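Local coordinates for cytochrome c2 iso-2 (Rhodospirillum centenum, PDB 1JDL), which carries electrons on a covalently bound haem, serving in purple photosynthetic bacteria as the donor to the oxidised bacteriochlorophyll, at residues V112-L115 / K116-P120; L72-P75 / N76-L79. All coordinates share one frame; numbering follows the deposited sequence.

Interaction 1 of 2, residues V112-L115 / K116-P120; sequences VAYL and KQFSP
Tyr114 and Phe118, four residues apart where helix 105-115 runs out, form a T-shaped aromatic pair: the edge of the Phe118 ring points at a face of Tyr114, with planes 72° apart and centroids separated by 5.2 Å. The closest approach is by Phe118 CE2, 3.6 Å from Tyr114 CZ and displaced toward the rim of the tyrosine ring, with Phe118 CZ beside Tyr114 OH. Tyr114 holds its CG anti to the backbone N (chi1 175°), while Phe118 has CG beside its own N (chi1 -64°), and this pairing swings the two rings together on one flank. Gln117 adds a polar touch, its OE1 coming obliquely to 3.4 Å from Tyr114 CD1.

The backbone bonds shift in spacing. Lys116 N donates to Val112 O at 2.9 Å, a regular i to i-4 helical bond. The next two are i to i-3 bonds, Gln117 N to Tyr114 O and Phe118 N to Leu115 O, both at 3.1 Å and each arriving well above the carbonyl plane. Leu115 O also takes a hydrogen bond from a water, and that same water is 2.7 Å from Ser119 OG, bridging Leu115 to the departing chain.

Around this C-terminal stretch, Tyr114 meets the ring of Phe12 and touches Glu9 on helix 5-11, in the N- and C-terminal helix pairing characteristic of the cytochrome c fold. Leu115 lies close to the haem, and Val112 packs on Ile68 and Ile69 of helix 65-71.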
loop_
_atom_site.group_PDB
_atom_site.type_symbol
_atom_site.label_atom_id
_atom_site.label_comp_id
_atom_site.label_asym_id
_atom_site.label_seq_id
_atom_site.Cartn_x
_atom_site.Cartn_y
_atom_site.Cartn_z
ATOM N N VAL A 112 9.110 4.052 2.380
ATOM C CA VAL A 112 8.800 2.908 3.236
ATOM C C VAL A 112 9.505 3.081 4.587
ATOM O O VAL A 112 8.953 2.738 5.634
ATOM C CB VAL A 112 9.226 1.585 2.568
ATOM C CG1 VAL A 112 9.131 0.428 3.553
ATOM C CG2 VAL A 112 8.323 1.316 1.373
ATOM N N ALA A 113 10.719 3.623 4.570
ATOM C CA ALA A 113 11.446 3.853 5.817
ATOM C C ALA A 113 10.653 4.849 6.662
ATOM O O ALA A 113 10.616 4.758 7.891
ATOM C CB ALA A 113 12.844 4.402 5.521
ATOM N N TYR A 114 10.009 5.800 5.993
ATOM C CA TYR A 114 9.197 6.805 6.670
ATOM C C TYR A 114 7.944 6.156 7.269
ATOM O O TYR A 114 7.584 6.412 8.422
ATOM C CB TYR A 114 8.799 7.903 5.675
ATOM C CG TYR A 114 7.864 8.946 6.238
ATOM C CD1 TYR A 114 8.275 9.813 7.252
ATOM C CD2 TYR A 114 6.562 9.066 5.759
ATOM C CE1 TYR A 114 7.412 10.771 7.773
ATOM C CE2 TYR A 114 5.691 10.020 6.274
ATOM C CZ TYR A 114 6.122 10.869 7.279
ATOM O OH TYR A 114 5.259 11.815 7.786
ATOM N N LEU A 115 7.293 5.301 6.486
ATOM C CA LEU A 115 6.083 4.625 6.936
ATOM C C LEU A 115 6.344 3.705 8.122
ATOM O O LEU A 115 5.466 3.503 8.954
ATOM C CB LEU A 115 5.469 3.810 5.795
ATOM C CG LEU A 115 4.853 4.624 4.656
ATOM C CD1 LEU A 115 4.427 3.696 3.525
ATOM C CD2 LEU A 115 3.667 5.414 5.184
ATOM N N LYS A 116 7.547 3.144 8.189
ATOM C CA LYS A 116 7.904 2.236 9.277
ATOM C C LYS A 116 7.912 2.941 10.626
ATOM O O LYS A 116 7.791 2.298 11.669
ATOM C CB LYS A 116 9.276 1.608 9.025
ATOM C CG LYS A 116 9.316 0.633 7.861
ATOM C CD LYS A 116 10.686 -0.028 7.730
ATOM C CE LYS A 116 10.913 -1.093 8.797
ATOM N NZ LYS A 116 10.875 -0.552 10.184
ATOM N N GLN A 117 8.058 4.263 10.600
ATOM C CA GLN A 117 8.080 5.057 11.827
ATOM C C GLN A 117 6.716 5.136 12.496
ATOM O O GLN A 117 6.612 5.500 13.670
ATOM C CB GLN A 117 8.556 6.478 11.528
ATOM C CG GLN A 117 9.988 6.581 11.049
ATOM C CD GLN A 117 10.411 8.020 10.842
ATOM O OE1 GLN A 117 9.813 8.745 10.045
ATOM N NE2 GLN A 117 11.442 8.446 11.564
ATOM N N PHE A 118 5.671 4.795 11.745
ATOM C CA PHE A 118 4.307 4.863 12.255
ATOM C C PHE A 118 3.667 3.504 12.521
ATOM O O PHE A 118 2.444 3.401 12.641
ATOM C CB PHE A 118 3.441 5.656 11.274
ATOM C CG PHE A 118 3.860 7.088 11.121
ATOM C CD1 PHE A 118 3.337 8.072 11.954
ATOM C CD2 PHE A 118 4.781 7.455 10.142
ATOM C CE1 PHE A 118 3.722 9.406 11.814
ATOM C CE2 PHE A 118 5.174 8.782 9.994
ATOM C CZ PHE A 118 4.643 9.761 10.830
ATOM N N SER A 119 4.493 2.467 12.609
ATOM C CA SER A 119 4.015 1.114 12.873
ATOM C C SER A 119 4.939 0.434 13.876
ATOM O O SER A 119 6.137 0.716 13.915
ATOM C CB SER A 119 3.981 0.284 11.580
ATOM O OG SER A 119 2.987 0.750 10.688
ATOM N N PRO A 120 4.392 -0.473 14.703
ATOM C CA PRO A 120 5.182 -1.192 15.705
ATOM C C PRO A 120 6.425 -1.826 15.087
ATOM O O PRO A 120 7.519 -1.700 15.683
ATOM C CB PRO A 120 4.199 -2.236 16.227
ATOM C CG PRO A 120 2.892 -1.522 16.137
ATOM C CD PRO A 120 2.977 -0.882 14.764
HETATM O O HOH W 1 2.828 2.939 9.162
#

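Interaction 2 of 2, residues L72-P75 / N76-L79; sequences LPDP and NAFL
Asp74 turns its carboxylate over the first turn of helix 75-85, where the group lies against the methyl of Ala77, with Asp74 CG 3.4 Å from Ala77 CB. It gets there because its CG stands anti to the backbone N (chi1 -167°), which directs the carboxylate onward to the helix start. Asp74 is the N-cap: OD1 accepts from Ala77 N at 3.2 Å, in a straight bond (166°) that meets the oxygen from above the carboxylate plane. The next amide is taken by main chain, Phe78 N donating to Asp74 O at 3.1 Å.

Pro75, the first residue of the helix, turns its ring away from 76-79 and packs on Thr96 and on the haem ligand Met98. Pro75 O accepts from Leu79 N at 3.1 Å, and Leu79 CG comes to 3.4 Å from the same oxygen. An alanine in place of Asp74 would lose the carboxylate and would probably leave Ala77 N without its capping acceptor, fraying the first turn.

The negative carboxylate lies at the N-terminal end of the helix dipole, so the cap is likely to be favoured electrostatically as well as by its hydrogen bond.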
loop_
_atom_site.group_PDB
_atom_site.type_symbol
_atom_site.label_atom_id
_atom_site.label_comp_id
_atom_site.label_asym_id
_atom_site.label_seq_id
_atom_site.Cartn_x
_atom_site.Cartn_y
_atom_site.Cartn_z
ATOM N N LEU A 72 4.577 -0.496 -5.077
ATOM C CA LEU A 72 4.566 0.892 -5.537
ATOM C C LEU A 72 4.846 1.230 -7.004
ATOM O O LEU A 72 4.262 2.173 -7.534
ATOM C CB LEU A 72 5.470 1.737 -4.634
ATOM C CG LEU A 72 4.925 1.951 -3.215
ATOM C CD1 LEU A 72 5.943 2.702 -2.381
ATOM C CD2 LEU A 72 3.603 2.712 -3.270
ATOM N N PRO A 73 5.721 0.472 -7.687
ATOM C CA PRO A 73 5.964 0.831 -9.090
ATOM C C PRO A 73 4.794 0.562 -10.040
ATOM O O PRO A 73 4.698 1.171 -11.107
ATOM C CB PRO A 73 7.220 0.030 -9.440
ATOM C CG PRO A 73 7.114 -1.171 -8.563
ATOM C CD PRO A 73 6.626 -0.605 -7.248
ATOM N N ASP A 74 3.899 -0.337 -9.645
ATOM C CA ASP A 74 2.735 -0.688 -10.455
ATOM C C ASP A 74 1.786 -1.473 -9.554
ATOM O O ASP A 74 1.839 -2.702 -9.505
ATOM C CB ASP A 74 3.152 -1.566 -11.643
ATOM C CG ASP A 74 2.054 -1.702 -12.686
ATOM O OD1 ASP A 74 0.862 -1.678 -12.315
ATOM O OD2 ASP A 74 2.386 -1.846 -13.883
ATOM N N PRO A 75 0.911 -0.769 -8.821
ATOM C CA PRO A 75 -0.049 -1.405 -7.914
ATOM C C PRO A 75 -0.849 -2.557 -8.523
ATOM O O PRO A 75 -0.910 -3.647 -7.950
ATOM C CB PRO A 75 -0.931 -0.236 -7.482
ATOM C CG PRO A 75 0.036 0.903 -7.462
ATOM C CD PRO A 75 0.798 0.698 -8.756
ATOM N N ASN A 76 -1.460 -2.320 -9.680
ATOM C CA ASN A 76 -2.255 -3.348 -10.346
ATOM C C ASN A 76 -1.462 -4.606 -10.670
ATOM O O ASN A 76 -1.913 -5.723 -10.400
ATOM C CB ASN A 76 -2.859 -2.792 -11.635
ATOM C CG ASN A 76 -4.139 -2.031 -11.393
ATOM O OD1 ASN A 76 -4.292 -0.889 -11.836
ATOM N ND2 ASN A 76 -5.077 -2.662 -10.695
ATOM N N ALA A 77 -0.281 -4.424 -11.253
ATOM C CA ALA A 77 0.561 -5.556 -11.620
ATOM C C ALA A 77 0.901 -6.413 -10.412
ATOM O O ALA A 77 0.839 -7.640 -10.481
ATOM C CB ALA A 77 1.837 -5.064 -12.291
ATOM N N PHE A 78 1.251 -5.768 -9.304
ATOM C CA PHE A 78 1.604 -6.494 -8.091
ATOM C C PHE A 78 0.437 -7.308 -7.539
ATOM O O PHE A 78 0.583 -8.489 -7.228
ATOM C CB PHE A 78 2.091 -5.526 -7.011
ATOM C CG PHE A 78 2.474 -6.203 -5.725
ATOM C CD1 PHE A 78 3.733 -6.779 -5.571
ATOM C CD2 PHE A 78 1.559 -6.303 -4.680
ATOM C CE1 PHE A 78 4.076 -7.446 -4.392
ATOM C CE2 PHE A 78 1.889 -6.967 -3.497
ATOM C CZ PHE A 78 3.149 -7.539 -3.353
ATOM N N LEU A 79 -0.718 -6.666 -7.405
ATOM C CA LEU A 79 -1.902 -7.326 -6.873
ATOM C C LEU A 79 -2.397 -8.480 -7.735
ATOM O O LEU A 79 -2.788 -9.525 -7.215
ATOM C CB LEU A 79 -3.019 -6.305 -6.686
ATOM C CG LEU A 79 -2.775 -5.252 -5.605
ATOM C CD1 LEU A 79 -3.871 -4.196 -5.659
ATOM C CD2 LEU A 79 -2.740 -5.923 -4.242
#

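Both contacts are helix ends, of opposite kinds. Interaction 2 starts helix 75-85 and comes first along the chain; interaction 1 finishes helix 105-115, the next helix in sequence. Their centres are about 20 Å apart, on opposite sides of the chain's centre, and their nearest atoms come to about 5 Å without touching. Helix 65-71 connects them indirectly, receiving Val112 from one and Phe78 from the other, while Leu72 packs on Val111 of helix 105-115. The haem is a second common neighbour: Leu72 touches it, and Leu115 approaches it closely. Two helix termini thus lie near the haem of this small cytochrome c fold.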